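Local coordinates for putative cell adhesion protein (Bacteroides fragilis, PDB 4H40) that probably serves as a fimbrial (pilus) subunit in cell adhesion, with an all-beta fimbrillin-like architecture, at residues 22-27 with 174-179; 41-46 with 145-150; 48-53 with 78-83; 58-63 with 118-123; 179-184 with 256-261. One frame throughout, in Å; residues are numbered along the deposited sequence.

Contact 1: 22-27 with 174-179; sequences GYYPSI and LPPIIN
The ring of Tyr-24 runs alongside the ring of Pro-176, with CE2 of the tyrosine 3.5 Å from CG of the proline. The tyrosine CG stands beside its own backbone N (chi1 -73°), and this swings the ring back along the chain onto the proline. At the base of the same side chain, Tyr-24 CB is met by CD1 of Ile-178 at 3.8 Å, so the large aromatic spans two apolar neighbours. Tyr-23 and Ile-177 turn to the other face of the sheet: Tyr-23 CB rests 3.9 Å from Ile-177 CG1, while the tyrosine ring leads off and its hydroxyl bonds to Glu-52. Ile-177 N donates to Gly-22 O (3.1 Å), and Tyr-24 N donates to Ile-177 O at 2.9 Å. Gly-22 has a positive phi of 81°, a conformation easily reached without a side chain. One water donates to Gly-22 O and Pro-175 O; another links Tyr-24 O with N and ND2 of Asn-179. Two bonds from Ile-177 to the residues flanking Tyr-23, with side chains alternating between faces, are the signature of a short parallel beta bridge, here joining strand 23-24 to strand 177-190.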
# COMPACT_ATOMS: atom_id res chain seq x y z
N GLY B 22 18.29 -5.36 -29.40
CA GLY B 22 17.74 -4.48 -28.38
C GLY B 22 17.30 -5.20 -27.12
O GLY B 22 17.71 -6.33 -26.87
N TYR B 23 16.50 -4.51 -26.30
CA TYR B 23 15.99 -5.13 -25.10
C TYR B 23 14.59 -4.63 -24.77
O TYR B 23 14.18 -3.55 -25.20
CB TYR B 23 16.95 -4.96 -23.90
CG TYR B 23 16.94 -3.60 -23.24
CD1 TYR B 23 17.70 -2.55 -23.74
CD2 TYR B 23 16.26 -3.39 -22.05
CE1 TYR B 23 17.77 -1.32 -23.08
CE2 TYR B 23 16.30 -2.16 -21.39
CZ TYR B 23 17.04 -1.12 -21.92
OH TYR B 23 17.08 0.10 -21.27
N TYR B 24 13.84 -5.46 -24.02
CA TYR B 24 12.54 -5.10 -23.51
C TYR B 24 12.79 -4.55 -22.12
O TYR B 24 13.31 -5.28 -21.26
CB TYR B 24 11.59 -6.30 -23.48
CG TYR B 24 11.10 -6.74 -24.83
CD1 TYR B 24 10.05 -6.07 -25.46
CD2 TYR B 24 11.63 -7.86 -25.46
CE1 TYR B 24 9.56 -6.49 -26.69
CE2 TYR B 24 11.16 -8.29 -26.70
CZ TYR B 24 10.12 -7.59 -27.31
OH TYR B 24 9.64 -8.00 -28.53
N PRO B 25 12.54 -3.24 -21.89
CA PRO B 25 12.81 -2.68 -20.56
C PRO B 25 11.80 -3.14 -19.52
O PRO B 25 10.69 -3.58 -19.84
CB PRO B 25 12.70 -1.17 -20.81
CG PRO B 25 11.73 -1.07 -21.92
CD PRO B 25 11.99 -2.23 -22.81
N SER B 26 12.17 -3.01 -18.27
CA SER B 26 11.33 -3.33 -17.13
C SER B 26 10.06 -2.45 -17.11
O SER B 26 10.16 -1.25 -17.39
CB SER B 26 12.15 -3.13 -15.86
OG SER B 26 11.36 -3.44 -14.73
N ILE B 27 8.87 -3.03 -16.81
CA ILE B 27 7.59 -2.32 -16.74
C ILE B 27 6.87 -2.62 -15.42
O ILE B 27 7.26 -3.53 -14.69
CB ILE B 27 6.64 -2.62 -17.94
CG1 ILE B 27 6.30 -4.11 -18.08
CG2 ILE B 27 7.13 -1.99 -19.26
CD1 ILE B 27 4.78 -4.38 -18.23
N LEU B 174 20.66 -10.96 -33.62
CA LEU B 174 20.35 -11.29 -32.24
C LEU B 174 18.92 -10.98 -31.92
O LEU B 174 18.44 -9.91 -32.30
CB LEU B 174 21.26 -10.55 -31.25
CG LEU B 174 22.77 -10.77 -31.32
CD1 LEU B 174 23.40 -10.28 -30.08
CD2 LEU B 174 23.11 -12.21 -31.49
N PRO B 175 18.22 -11.87 -31.19
CA PRO B 175 16.86 -11.54 -30.77
C PRO B 175 16.90 -10.52 -29.60
O PRO B 175 17.95 -10.37 -28.97
CB PRO B 175 16.28 -12.89 -30.33
CG PRO B 175 17.39 -13.92 -30.52
CD PRO B 175 18.66 -13.17 -30.62
N PRO B 176 15.82 -9.77 -29.31
CA PRO B 176 15.88 -8.86 -28.16
C PRO B 176 16.02 -9.66 -26.85
O PRO B 176 15.69 -10.85 -26.80
CB PRO B 176 14.56 -8.08 -28.23
CG PRO B 176 13.64 -8.93 -29.03
CD PRO B 176 14.48 -9.77 -29.95
N ILE B 177 16.59 -9.03 -25.81
CA ILE B 177 16.78 -9.66 -24.50
C ILE B 177 15.86 -8.95 -23.48
O ILE B 177 15.29 -7.91 -23.76
CB ILE B 177 18.29 -9.73 -24.10
CG1 ILE B 177 18.98 -8.34 -24.08
CG2 ILE B 177 19.03 -10.75 -24.99
CD1 ILE B 177 20.54 -8.36 -23.81
N ILE B 178 15.65 -9.56 -22.33
CA ILE B 178 14.72 -9.07 -21.33
C ILE B 178 15.30 -9.37 -19.96
O ILE B 178 16.18 -10.24 -19.83
CB ILE B 178 13.32 -9.74 -21.59
CG1 ILE B 178 12.18 -9.15 -20.74
CG2 ILE B 178 13.38 -11.28 -21.58
CD1 ILE B 178 10.82 -9.32 -21.32
N ASN B 179 14.84 -8.63 -18.95
CA ASN B 179 15.30 -8.69 -17.55
C ASN B 179 14.96 -10.00 -16.86
O ASN B 179 13.83 -10.48 -16.92
CB ASN B 179 14.70 -7.55 -16.75
CG ASN B 179 15.42 -6.27 -16.96
OD1 ASN B 179 16.54 -6.08 -16.49
ND2 ASN B 179 14.80 -5.40 -17.75
O HOH W 1 19.57 -8.15 -28.36
O HOH W 2 12.75 -6.33 -19.03

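Contact 2: 41-46 with 145-150; sequences ETLKDR and DRYTQT
Leu-43 fits against Tyr-147, Gln-149 and Thr-150, and apolar packing carries most of the contact. Its CD1 branch does the touching, 3.6 Å from Tyr-147 CB and 3.7 Å from Thr-150 CG2, and the leucine side chain crosses both partners at about a right angle. Leucine suits this buried place because it is apolar and long enough to carry CD1 between those two groups. Thr-42 adds its methyl, with CG2 3.7 Å from Tyr-147 CE1. That methyl lies anti to the backbone N of Thr-42, leaving OG1 on another side to bond with Asp-39. The tyrosine ring is held from its own segment too, since Arg-146 CB stands over the centre of one face.

Among the polar groups, Gln-149 runs antiparallel alongside Leu-43. The bend at chi2 (87°) brings its amide to Leu-43 CB, OE1 at 3.6 Å, while NE2 bonds to Gly-40 O. Thr-150 OG1 bonds to Asp-144 O.

The one salt bridge within these segments is an exposed one, Lys-44 NZ to Glu-41 OE1, long and weak at 3.4 Å. Within 41-46, Arg-46 N donates to Leu-43 O at 3.1 Å, closing a type I beta turn; backbone bonds of Arg-146 and Thr-148 to Asp-39 also tie the loops. A turn presenting its first side chain to a second irregular segment makes this a loop-to-loop packing, beside strands 23-24 and 177-190.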
# COMPACT_ATOMS: atom_id res chain seq x y z
N GLU B 41 2.06 -13.31 -26.59
CA GLU B 41 1.15 -12.19 -26.38
C GLU B 41 1.61 -11.13 -25.37
O GLU B 41 1.16 -9.99 -25.47
CB GLU B 41 -0.23 -12.73 -25.96
CG GLU B 41 -0.98 -13.44 -27.07
CD GLU B 41 -1.40 -12.58 -28.24
OE1 GLU B 41 -2.18 -11.62 -28.04
OE2 GLU B 41 -0.95 -12.88 -29.38
N THR B 42 2.43 -11.50 -24.37
CA THR B 42 2.86 -10.59 -23.32
C THR B 42 3.67 -9.40 -23.88
O THR B 42 3.45 -8.26 -23.46
CB THR B 42 3.64 -11.39 -22.26
OG1 THR B 42 2.70 -12.18 -21.53
CG2 THR B 42 4.41 -10.51 -21.29
N LEU B 43 4.57 -9.67 -24.84
CA LEU B 43 5.47 -8.67 -25.39
C LEU B 43 5.06 -8.12 -26.76
O LEU B 43 5.78 -7.27 -27.29
CB LEU B 43 6.89 -9.26 -25.52
CG LEU B 43 7.52 -9.88 -24.29
CD1 LEU B 43 8.90 -10.36 -24.61
CD2 LEU B 43 7.53 -8.93 -23.11
N LYS B 44 3.93 -8.57 -27.33
CA LYS B 44 3.52 -8.14 -28.67
C LYS B 44 3.50 -6.60 -28.82
O LYS B 44 4.13 -6.10 -29.75
CB LYS B 44 2.20 -8.80 -29.18
CG LYS B 44 0.94 -8.55 -28.36
CD LYS B 44 -0.32 -8.91 -29.16
CE LYS B 44 -1.58 -8.36 -28.55
NZ LYS B 44 -2.76 -8.59 -29.42
N ASP B 45 2.88 -5.87 -27.87
CA ASP B 45 2.80 -4.40 -27.93
C ASP B 45 3.84 -3.69 -27.07
O ASP B 45 3.67 -2.52 -26.72
CB ASP B 45 1.40 -3.92 -27.52
CG ASP B 45 0.27 -4.52 -28.33
OD1 ASP B 45 0.50 -4.85 -29.52
OD2 ASP B 45 -0.84 -4.65 -27.78
N ARG B 46 4.91 -4.40 -26.70
CA ARG B 46 5.97 -3.83 -25.88
C ARG B 46 7.04 -3.21 -26.75
O ARG B 46 7.46 -3.85 -27.73
CB ARG B 46 6.56 -4.88 -24.94
CG ARG B 46 5.65 -5.22 -23.77
CD ARG B 46 5.90 -4.39 -22.53
NE ARG B 46 7.29 -4.47 -22.07
CZ ARG B 46 7.73 -5.38 -21.20
NH1 ARG B 46 6.91 -6.31 -20.73
NH2 ARG B 46 9.00 -5.37 -20.82
N ASP B 145 13.14 -17.98 -22.45
CA ASP B 145 12.32 -18.96 -23.16
C ASP B 145 10.84 -18.83 -22.79
O ASP B 145 10.00 -19.49 -23.42
CB ASP B 145 12.85 -20.37 -22.90
CG ASP B 145 14.06 -20.78 -23.72
OD1 ASP B 145 14.46 -20.01 -24.64
OD2 ASP B 145 14.61 -21.89 -23.47
N ARG B 146 10.51 -17.95 -21.84
CA ARG B 146 9.12 -17.73 -21.42
C ARG B 146 8.33 -17.00 -22.51
O ARG B 146 7.11 -17.16 -22.56
CB ARG B 146 9.05 -16.96 -20.09
CG ARG B 146 9.38 -17.83 -18.88
CD ARG B 146 9.55 -17.02 -17.59
NE ARG B 146 10.83 -16.31 -17.54
CZ ARG B 146 11.38 -15.80 -16.44
NH1 ARG B 146 10.78 -15.94 -15.27
NH2 ARG B 146 12.54 -15.16 -16.51
N TYR B 147 9.00 -16.21 -23.37
CA TYR B 147 8.33 -15.45 -24.43
C TYR B 147 8.94 -15.77 -25.76
O TYR B 147 10.14 -16.01 -25.83
CB TYR B 147 8.37 -13.93 -24.17
CG TYR B 147 8.20 -13.57 -22.71
CD1 TYR B 147 6.94 -13.60 -22.11
CD2 TYR B 147 9.30 -13.29 -21.91
CE1 TYR B 147 6.78 -13.34 -20.75
CE2 TYR B 147 9.15 -13.03 -20.55
CZ TYR B 147 7.89 -13.05 -19.97
OH TYR B 147 7.74 -12.79 -18.63
N THR B 148 8.12 -15.80 -26.82
CA THR B 148 8.57 -16.18 -28.16
C THR B 148 9.56 -15.17 -28.74
O THR B 148 10.54 -15.56 -29.40
CB THR B 148 7.37 -16.38 -29.11
OG1 THR B 148 6.63 -15.17 -29.22
CG2 THR B 148 6.44 -17.49 -28.64
N GLN B 149 9.33 -13.88 -28.46
CA GLN B 149 10.12 -12.76 -28.98
C GLN B 149 11.60 -12.82 -28.52
O GLN B 149 12.50 -12.47 -29.30
CB GLN B 149 9.48 -11.42 -28.54
CG GLN B 149 8.14 -11.10 -29.21
CD GLN B 149 6.91 -11.67 -28.52
OE1 GLN B 149 6.96 -12.27 -27.43
NE2 GLN B 149 5.75 -11.44 -29.12
N THR B 150 11.82 -13.31 -27.27
CA THR B 150 13.09 -13.38 -26.57
C THR B 150 13.67 -14.81 -26.46
O THR B 150 14.80 -14.99 -25.99
CB THR B 150 12.93 -12.77 -25.16
OG1 THR B 150 12.02 -13.56 -24.39
CG2 THR B 150 12.46 -11.35 -25.20

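Contact 3: 48-53 with 78-83; sequences IFLLED and VRNAGT
Val-78 opens the contact by setting its CG1 methyl against Leu-51 and Glu-52, 3.9 Å from Leu-51 CB and 3.6 Å from Glu-52 O. Valine's compact apolar side chain is buried here, and beta branching is well suited to an extended strand. Arg-79 follows with its side chain starting away from the other segment. A bend at chi2 (-62°) brings the guanidinium round to Asp-53, where NH1 forms a salt bridge of 2.8 Å with OD1. The aspartate oxygen lies close to the guanidinium plane, while the carboxylate and guanidinium planes stand 55° apart. At Asn-80 the backbone N donates to the other carboxylate oxygen, Asp-53 OD2, over 2.9 Å. NH1 comes from the syn side and this N from the anti side, both tilted about 30° from the carboxylate plane. One carboxylate thus grips both a side chain and a main-chain N-H, which probably helps to fix its rotation at an exposed site. Asn-80 is also the centre of an inverse gamma turn, by which the chain leaves the strand. Strand 74-79 lies between strands 56-62 and 88-94, and Val-78 is backbone-bonded to Gly-54 and Ser-55. Loop 48-53, with Leu-51 on Tyr-23 of strand 23-24, leads on to strand 56-62.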
# COMPACT_ATOMS: atom_id res chain seq x y z
N ILE B 48 10.78 -1.97 -27.90
CA ILE B 48 12.15 -2.43 -27.75
C ILE B 48 13.05 -1.20 -27.72
O ILE B 48 12.97 -0.35 -28.61
CB ILE B 48 12.52 -3.42 -28.89
CG1 ILE B 48 11.69 -4.69 -28.75
CG2 ILE B 48 14.01 -3.76 -28.89
CD1 ILE B 48 11.30 -5.28 -29.98
N PHE B 49 13.92 -1.13 -26.70
CA PHE B 49 14.90 -0.07 -26.56
C PHE B 49 16.22 -0.54 -27.11
O PHE B 49 16.43 -1.74 -27.25
CB PHE B 49 15.06 0.32 -25.08
CG PHE B 49 13.95 1.13 -24.47
CD1 PHE B 49 12.79 1.42 -25.19
CD2 PHE B 49 14.04 1.59 -23.16
CE1 PHE B 49 11.74 2.12 -24.60
CE2 PHE B 49 13.00 2.33 -22.58
CZ PHE B 49 11.86 2.60 -23.31
N LEU B 50 17.13 0.40 -27.45
CA LEU B 50 18.46 0.05 -27.92
C LEU B 50 19.26 -0.37 -26.73
O LEU B 50 19.06 0.21 -25.66
CB LEU B 50 19.17 1.22 -28.61
CG LEU B 50 18.54 1.90 -29.80
CD1 LEU B 50 19.37 3.10 -30.19
CD2 LEU B 50 18.43 0.97 -30.99
N LEU B 51 20.20 -1.33 -26.89
CA LEU B 51 21.08 -1.73 -25.80
C LEU B 51 21.85 -0.50 -25.36
O LEU B 51 22.23 0.30 -26.22
CB LEU B 51 22.03 -2.86 -26.25
CG LEU B 51 21.37 -4.15 -26.74
CD1 LEU B 51 22.39 -5.12 -27.33
CD2 LEU B 51 20.58 -4.83 -25.63
N GLU B 52 21.98 -0.27 -24.06
CA GLU B 52 22.63 0.95 -23.56
C GLU B 52 24.12 1.02 -23.96
O GLU B 52 24.84 0.03 -23.92
CB GLU B 52 22.46 1.10 -22.03
CG GLU B 52 21.01 1.22 -21.56
CD GLU B 52 20.15 2.32 -22.18
OE1 GLU B 52 20.67 3.44 -22.38
OE2 GLU B 52 18.95 2.06 -22.46
N ASP B 53 24.53 2.20 -24.42
CA ASP B 53 25.90 2.47 -24.83
C ASP B 53 26.87 2.16 -23.67
O ASP B 53 26.62 2.59 -22.54
CB ASP B 53 26.01 3.94 -25.27
CG ASP B 53 27.28 4.30 -26.00
OD1 ASP B 53 28.30 4.53 -25.32
OD2 ASP B 53 27.24 4.42 -27.24
N VAL B 78 28.99 -2.52 -26.51
CA VAL B 78 27.93 -1.81 -27.23
C VAL B 78 28.32 -0.33 -27.37
O VAL B 78 28.73 0.30 -26.40
CB VAL B 78 26.54 -1.96 -26.52
CG1 VAL B 78 25.43 -1.18 -27.23
CG2 VAL B 78 26.15 -3.43 -26.35
N ARG B 79 28.17 0.19 -28.59
CA ARG B 79 28.36 1.60 -28.93
C ARG B 79 27.27 1.97 -29.92
O ARG B 79 27.20 1.43 -31.03
CB ARG B 79 29.77 1.93 -29.48
CG ARG B 79 30.93 1.85 -28.48
CD ARG B 79 30.86 2.79 -27.29
NE ARG B 79 31.83 2.40 -26.27
CZ ARG B 79 31.84 2.83 -25.01
NH1 ARG B 79 30.91 3.68 -24.59
NH2 ARG B 79 32.76 2.40 -24.17
N ASN B 80 26.37 2.88 -29.49
CA ASN B 80 25.26 3.39 -30.28
C ASN B 80 25.79 4.39 -31.31
O ASN B 80 25.41 5.57 -31.32
CB ASN B 80 24.17 3.98 -29.38
CG ASN B 80 23.38 2.95 -28.61
OD1 ASN B 80 23.53 1.73 -28.77
ND2 ASN B 80 22.49 3.42 -27.76
N ALA B 81 26.68 3.88 -32.18
CA ALA B 81 27.39 4.63 -33.20
C ALA B 81 26.88 4.34 -34.62
O ALA B 81 27.38 4.96 -35.56
CB ALA B 81 28.87 4.33 -33.11
N GLY B 82 25.87 3.47 -34.78
CA GLY B 82 25.29 3.12 -36.08
C GLY B 82 24.45 4.22 -36.73
O GLY B 82 24.31 5.31 -36.17
N THR B 83 23.90 3.92 -37.94
CA THR B 83 23.05 4.85 -38.72
C THR B 83 21.79 5.21 -37.90
O THR B 83 21.05 4.30 -37.49
CB THR B 83 22.71 4.23 -40.06

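Contact 4: 58-63 with 118-123; sequences RLVVYD and RILSPA
An antiparallel pair of neighbouring beta strands, 56-62 and 113-121, meets here, with Val-60 and Arg-118 joined by two backbone bonds. Val-60 N donates to Arg-118 O and Arg-118 N to Val-60 O, both at 2.9 Å. Arg-58 and Leu-120 form the second hydrogen-bonded pair, and Leu-59 faces Ile-119 in the non-hydrogen-bonded pair between them. Leu-59 and Ile-119 run alongside each other on one face with their CD1 methyls in contact. On the opposite face, Val-60 CG2 meets Leu-120 CD1 at 3.9 Å. Further along, the aliphatic part of Arg-118 crosses Tyr-62, Arg-118 CG lying 3.6 Å from Tyr-62 CE1, and its charged end goes on to Asp-145 and to a cation-pi contact with Trp-221. Beyond the strand end, after the cis peptide before Pro-122, Ala-123 O accepts from Arg-58 NH2 at 3.3 Å, the donor standing 48° above the carbonyl plane; Arg-58 NE goes to Lys-124 O. Side chains alternating between two faces, with aliphatics on each, are typical of antiparallel sheet, consistent with the transthyretin-like sandwich of the fimbrillin family.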
# COMPACT_ATOMS: atom_id res chain seq x y z
N ARG B 58 27.36 -11.07 -23.73
CA ARG B 58 28.05 -12.34 -23.91
C ARG B 58 27.26 -13.23 -24.86
O ARG B 58 26.08 -13.49 -24.64
CB ARG B 58 28.30 -13.10 -22.59
CG ARG B 58 28.78 -14.55 -22.83
CD ARG B 58 29.26 -15.27 -21.59
NE ARG B 58 30.29 -14.51 -20.88
CZ ARG B 58 31.60 -14.59 -21.12
NH1 ARG B 58 32.07 -15.42 -22.04
NH2 ARG B 58 32.45 -13.84 -20.43
N LEU B 59 27.93 -13.73 -25.88
CA LEU B 59 27.34 -14.65 -26.82
C LEU B 59 27.75 -16.05 -26.36
O LEU B 59 28.95 -16.32 -26.31
CB LEU B 59 27.84 -14.30 -28.23
CG LEU B 59 27.14 -14.88 -29.44
CD1 LEU B 59 25.76 -14.30 -29.62
CD2 LEU B 59 27.92 -14.56 -30.67
N VAL B 60 26.77 -16.88 -25.91
CA VAL B 60 26.94 -18.26 -25.41
C VAL B 60 26.54 -19.19 -26.56
O VAL B 60 25.39 -19.12 -27.03
CB VAL B 60 26.11 -18.56 -24.11
CG1 VAL B 60 26.44 -19.95 -23.55
CG2 VAL B 60 26.30 -17.49 -23.04
N VAL B 61 27.49 -20.02 -27.04
CA VAL B 61 27.26 -20.92 -28.17
C VAL B 61 27.11 -22.37 -27.70
O VAL B 61 27.82 -22.82 -26.80
CB VAL B 61 28.36 -20.77 -29.25
CG1 VAL B 61 28.21 -21.79 -30.38
CG2 VAL B 61 28.37 -19.36 -29.82
N TYR B 62 26.15 -23.09 -28.32
CA TYR B 62 25.84 -24.51 -28.11
C TYR B 62 25.83 -25.25 -29.46
O TYR B 62 25.56 -24.62 -30.48
CB TYR B 62 24.47 -24.68 -27.43
CG TYR B 62 24.32 -23.94 -26.12
CD1 TYR B 62 23.83 -22.64 -26.08
CD2 TYR B 62 24.62 -24.56 -24.91
CE1 TYR B 62 23.68 -21.96 -24.87
CE2 TYR B 62 24.45 -23.90 -23.69
CZ TYR B 62 23.98 -22.60 -23.67
OH TYR B 62 23.82 -21.95 -22.47
N ASP B 63 26.09 -26.57 -29.47
CA ASP B 63 26.01 -27.33 -30.73
C ASP B 63 24.53 -27.65 -31.03
O ASP B 63 23.65 -27.21 -30.28
CB ASP B 63 26.90 -28.59 -30.69
CG ASP B 63 26.62 -29.61 -29.60
OD1 ASP B 63 25.57 -29.51 -28.94
OD2 ASP B 63 27.45 -30.54 -29.43
N ARG B 118 22.61 -18.19 -26.89
CA ARG B 118 21.98 -17.42 -25.82
C ARG B 118 22.80 -16.17 -25.57
O ARG B 118 23.98 -16.12 -25.92
CB ARG B 118 21.83 -18.25 -24.53
CG ARG B 118 21.04 -19.53 -24.71
CD ARG B 118 20.43 -19.99 -23.42
NE ARG B 118 19.11 -20.53 -23.68
CZ ARG B 118 18.00 -20.18 -23.04
NH1 ARG B 118 18.05 -19.33 -22.03
NH2 ARG B 118 16.84 -20.71 -23.38
N ILE B 119 22.15 -15.14 -25.00
CA ILE B 119 22.77 -13.85 -24.71
C ILE B 119 22.58 -13.53 -23.25
O ILE B 119 21.54 -13.85 -22.68
CB ILE B 119 22.22 -12.67 -25.59
CG1 ILE B 119 21.80 -13.05 -27.03
CG2 ILE B 119 23.11 -11.41 -25.52
CD1 ILE B 119 22.89 -13.46 -27.93
N LEU B 120 23.57 -12.85 -22.68
CA LEU B 120 23.62 -12.32 -21.32
C LEU B 120 24.16 -10.91 -21.38
O LEU B 120 25.07 -10.64 -22.18
CB LEU B 120 24.51 -13.18 -20.41
CG LEU B 120 24.11 -14.61 -20.19
CD1 LEU B 120 25.30 -15.43 -19.91
CD2 LEU B 120 23.11 -14.75 -19.05
N SER B 121 23.63 -10.02 -20.55
CA SER B 121 24.13 -8.65 -20.45
C SER B 121 23.92 -8.17 -19.02
O SER B 121 22.78 -8.18 -18.55
CB SER B 121 23.47 -7.72 -21.46
OG SER B 121 24.05 -6.43 -21.37
N PRO B 122 25.00 -7.85 -18.26
CA PRO B 122 26.43 -7.80 -18.64
C PRO B 122 27.02 -9.15 -19.07
O PRO B 122 26.46 -10.20 -18.76
CB PRO B 122 27.12 -7.31 -17.35
CG PRO B 122 26.05 -6.57 -16.61
CD PRO B 122 24.82 -7.38 -16.87
N ALA B 123 28.19 -9.10 -19.77
CA ALA B 123 28.89 -10.29 -20.27
C ALA B 123 29.54 -11.08 -19.12
O ALA B 123 30.76 -11.33 -19.14
CB ALA B 123 29.92 -9.90 -21.32

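Contact 5: 179-184 with 256-261; sequences NQTARM and GVLPTD
This is a buried antiparallel strand pairing near the centre of the chain, where strand 177-190 meets the end of strand 251-257. Ala-182 and Val-257 form the hydrogen-bonded pair: Ala-182 N donates to Val-257 O at 2.7 Å, and Val-257 N returns a bond to Ala-182 O at 2.9 Å. Next to them, Gly-256 brings its CA within 3.3 Å of Ala-182 O; glycine suits this place because a CB here would lie close to Thr-181 OG1. Val-257 turns CG2 to the small Ala-182 CB at 3.7 Å and to CG of Met-184, a selenomethionine in this structure, at 4.0 Å. Where the strands part, Pro-259 CG packs near Gln-180 O. In Thr-181 a chi1 of 76° turns OG1 back toward the main chain, where it donates to Ala-182 O at 3.1 Å. That oxygen is therefore gripped by two donors, Thr-181 OG1 and Val-257 N, arriving from opposite faces of the carbonyl plane. The chemistry implies a buried acceptor satisfied twice over, beside the apolar contacts of Ala-182, Val-257 and Met-184.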
# COMPACT_ATOMS: atom_id res chain seq x y z
N ASN B 179 14.84 -8.63 -18.95
CA ASN B 179 15.30 -8.69 -17.55
C ASN B 179 14.96 -10.00 -16.86
O ASN B 179 13.83 -10.48 -16.92
CB ASN B 179 14.70 -7.55 -16.75
CG ASN B 179 15.42 -6.27 -16.96
OD1 ASN B 179 16.54 -6.08 -16.49
ND2 ASN B 179 14.80 -5.40 -17.75
N GLN B 180 15.96 -10.50 -16.13
CA GLN B 180 15.85 -11.74 -15.37
C GLN B 180 15.53 -11.47 -13.92
O GLN B 180 15.09 -12.38 -13.22
CB GLN B 180 17.15 -12.56 -15.49
CG GLN B 180 17.45 -13.00 -16.93
CD GLN B 180 16.27 -13.63 -17.62
OE1 GLN B 180 15.83 -14.74 -17.28
NE2 GLN B 180 15.66 -12.91 -18.53
N THR B 181 15.68 -10.22 -13.50
CA THR B 181 15.43 -9.81 -12.12
C THR B 181 14.28 -8.81 -12.03
O THR B 181 13.86 -8.22 -13.03
CB THR B 181 16.70 -9.20 -11.46
OG1 THR B 181 16.89 -7.90 -11.94
CG2 THR B 181 17.93 -9.97 -11.70
N ALA B 182 13.83 -8.57 -10.80
CA ALA B 182 12.86 -7.55 -10.52
C ALA B 182 13.63 -6.25 -10.31
O ALA B 182 14.86 -6.28 -10.16
CB ALA B 182 12.06 -7.92 -9.27
N ARG B 183 12.93 -5.13 -10.30
CA ARG B 183 13.51 -3.83 -10.08
C ARG B 183 12.67 -3.08 -9.07
O ARG B 183 11.45 -3.11 -9.14
CB ARG B 183 13.59 -3.05 -11.40
CG ARG B 183 14.17 -1.66 -11.24
CD ARG B 183 14.28 -0.95 -12.55
NE ARG B 183 14.16 0.49 -12.37
CZ ARG B 183 15.07 1.37 -12.75
NH1 ARG B 183 16.18 0.95 -13.37
NH2 ARG B 183 14.88 2.66 -12.55
N MSE B 184 13.32 -2.40 -8.13
CA MSE B 184 12.66 -1.55 -7.15
C MSE B 184 13.18 -0.14 -7.35
O MSE B 184 14.38 0.04 -7.61
CB MSE B 184 12.86 -2.03 -5.71
CG MSE B 184 12.15 -3.34 -5.44
SE MSE B 184 12.12 -3.92 -3.58
CE MSE B 184 10.48 -3.05 -3.05
N GLY B 256 18.22 -3.78 -8.51
CA GLY B 256 17.69 -5.05 -8.95
C GLY B 256 17.47 -5.90 -7.72
O GLY B 256 18.22 -5.78 -6.74
N VAL B 257 16.43 -6.72 -7.74
CA VAL B 257 16.15 -7.67 -6.67
C VAL B 257 15.75 -8.97 -7.36
O VAL B 257 15.12 -8.95 -8.41
CB VAL B 257 15.13 -7.21 -5.57
CG1 VAL B 257 15.68 -6.02 -4.78
CG2 VAL B 257 13.77 -6.88 -6.14
N LEU B 258 16.17 -10.08 -6.80
CA LEU B 258 15.84 -11.37 -7.39
C LEU B 258 14.36 -11.67 -7.21
O LEU B 258 13.83 -11.29 -6.17
CB LEU B 258 16.66 -12.49 -6.71
CG LEU B 258 18.17 -12.47 -6.85
CD1 LEU B 258 18.78 -13.54 -5.96
CD2 LEU B 258 18.59 -12.69 -8.29
N PRO B 259 13.69 -12.40 -8.17
CA PRO B 259 12.28 -12.75 -7.95
C PRO B 259 12.11 -13.43 -6.59
O PRO B 259 12.87 -14.35 -6.26
CB PRO B 259 11.97 -13.68 -9.12
CG PRO B 259 12.90 -13.23 -10.20
CD PRO B 259 14.17 -12.93 -9.46
N THR B 260 11.21 -12.87 -5.77
CA THR B 260 10.95 -13.36 -4.42
C THR B 260 9.50 -13.25 -4.04
O THR B 260 8.83 -12.26 -4.34
CB THR B 260 11.87 -12.69 -3.37
OG1 THR B 260 11.76 -13.41 -2.14
CG2 THR B 260 11.58 -11.23 -3.14
N ASP B 261 9.02 -14.30 -3.35
CA ASP B 261 7.68 -14.44 -2.78
C ASP B 261 7.72 -14.05 -1.30
O ASP B 261 8.25 -14.79 -0.46
CB ASP B 261 7.17 -15.90 -2.95
CG ASP B 261 5.83 -16.20 -2.27
OD1 ASP B 261 5.03 -15.24 -2.08
OD2 ASP B 261 5.58 -17.38 -1.95

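In the fold
Contacts 4 and 5 are buried strand pairings, whereas contacts 1 and 2 are partly buried and contact 3 lies largely at the surface. Contacts 1 and 5 share Asn-179 and use different parts of strand 177-190, the first bordered by a parallel partner and the second by an antiparallel one. Contacts 3 and 4 involve strands neighbouring 56-62 on its two sides, but do not touch. Chemistry follows place: backbone bonds dominate contacts 1, 4 and 5, aliphatic packing carries contact 2, and a carboxylate shared between two donors marks contact 3. Polar side chains also link parts: a salt bridge joins contacts 4 and 2, and a hydrogen bond joins contacts 1 and 3.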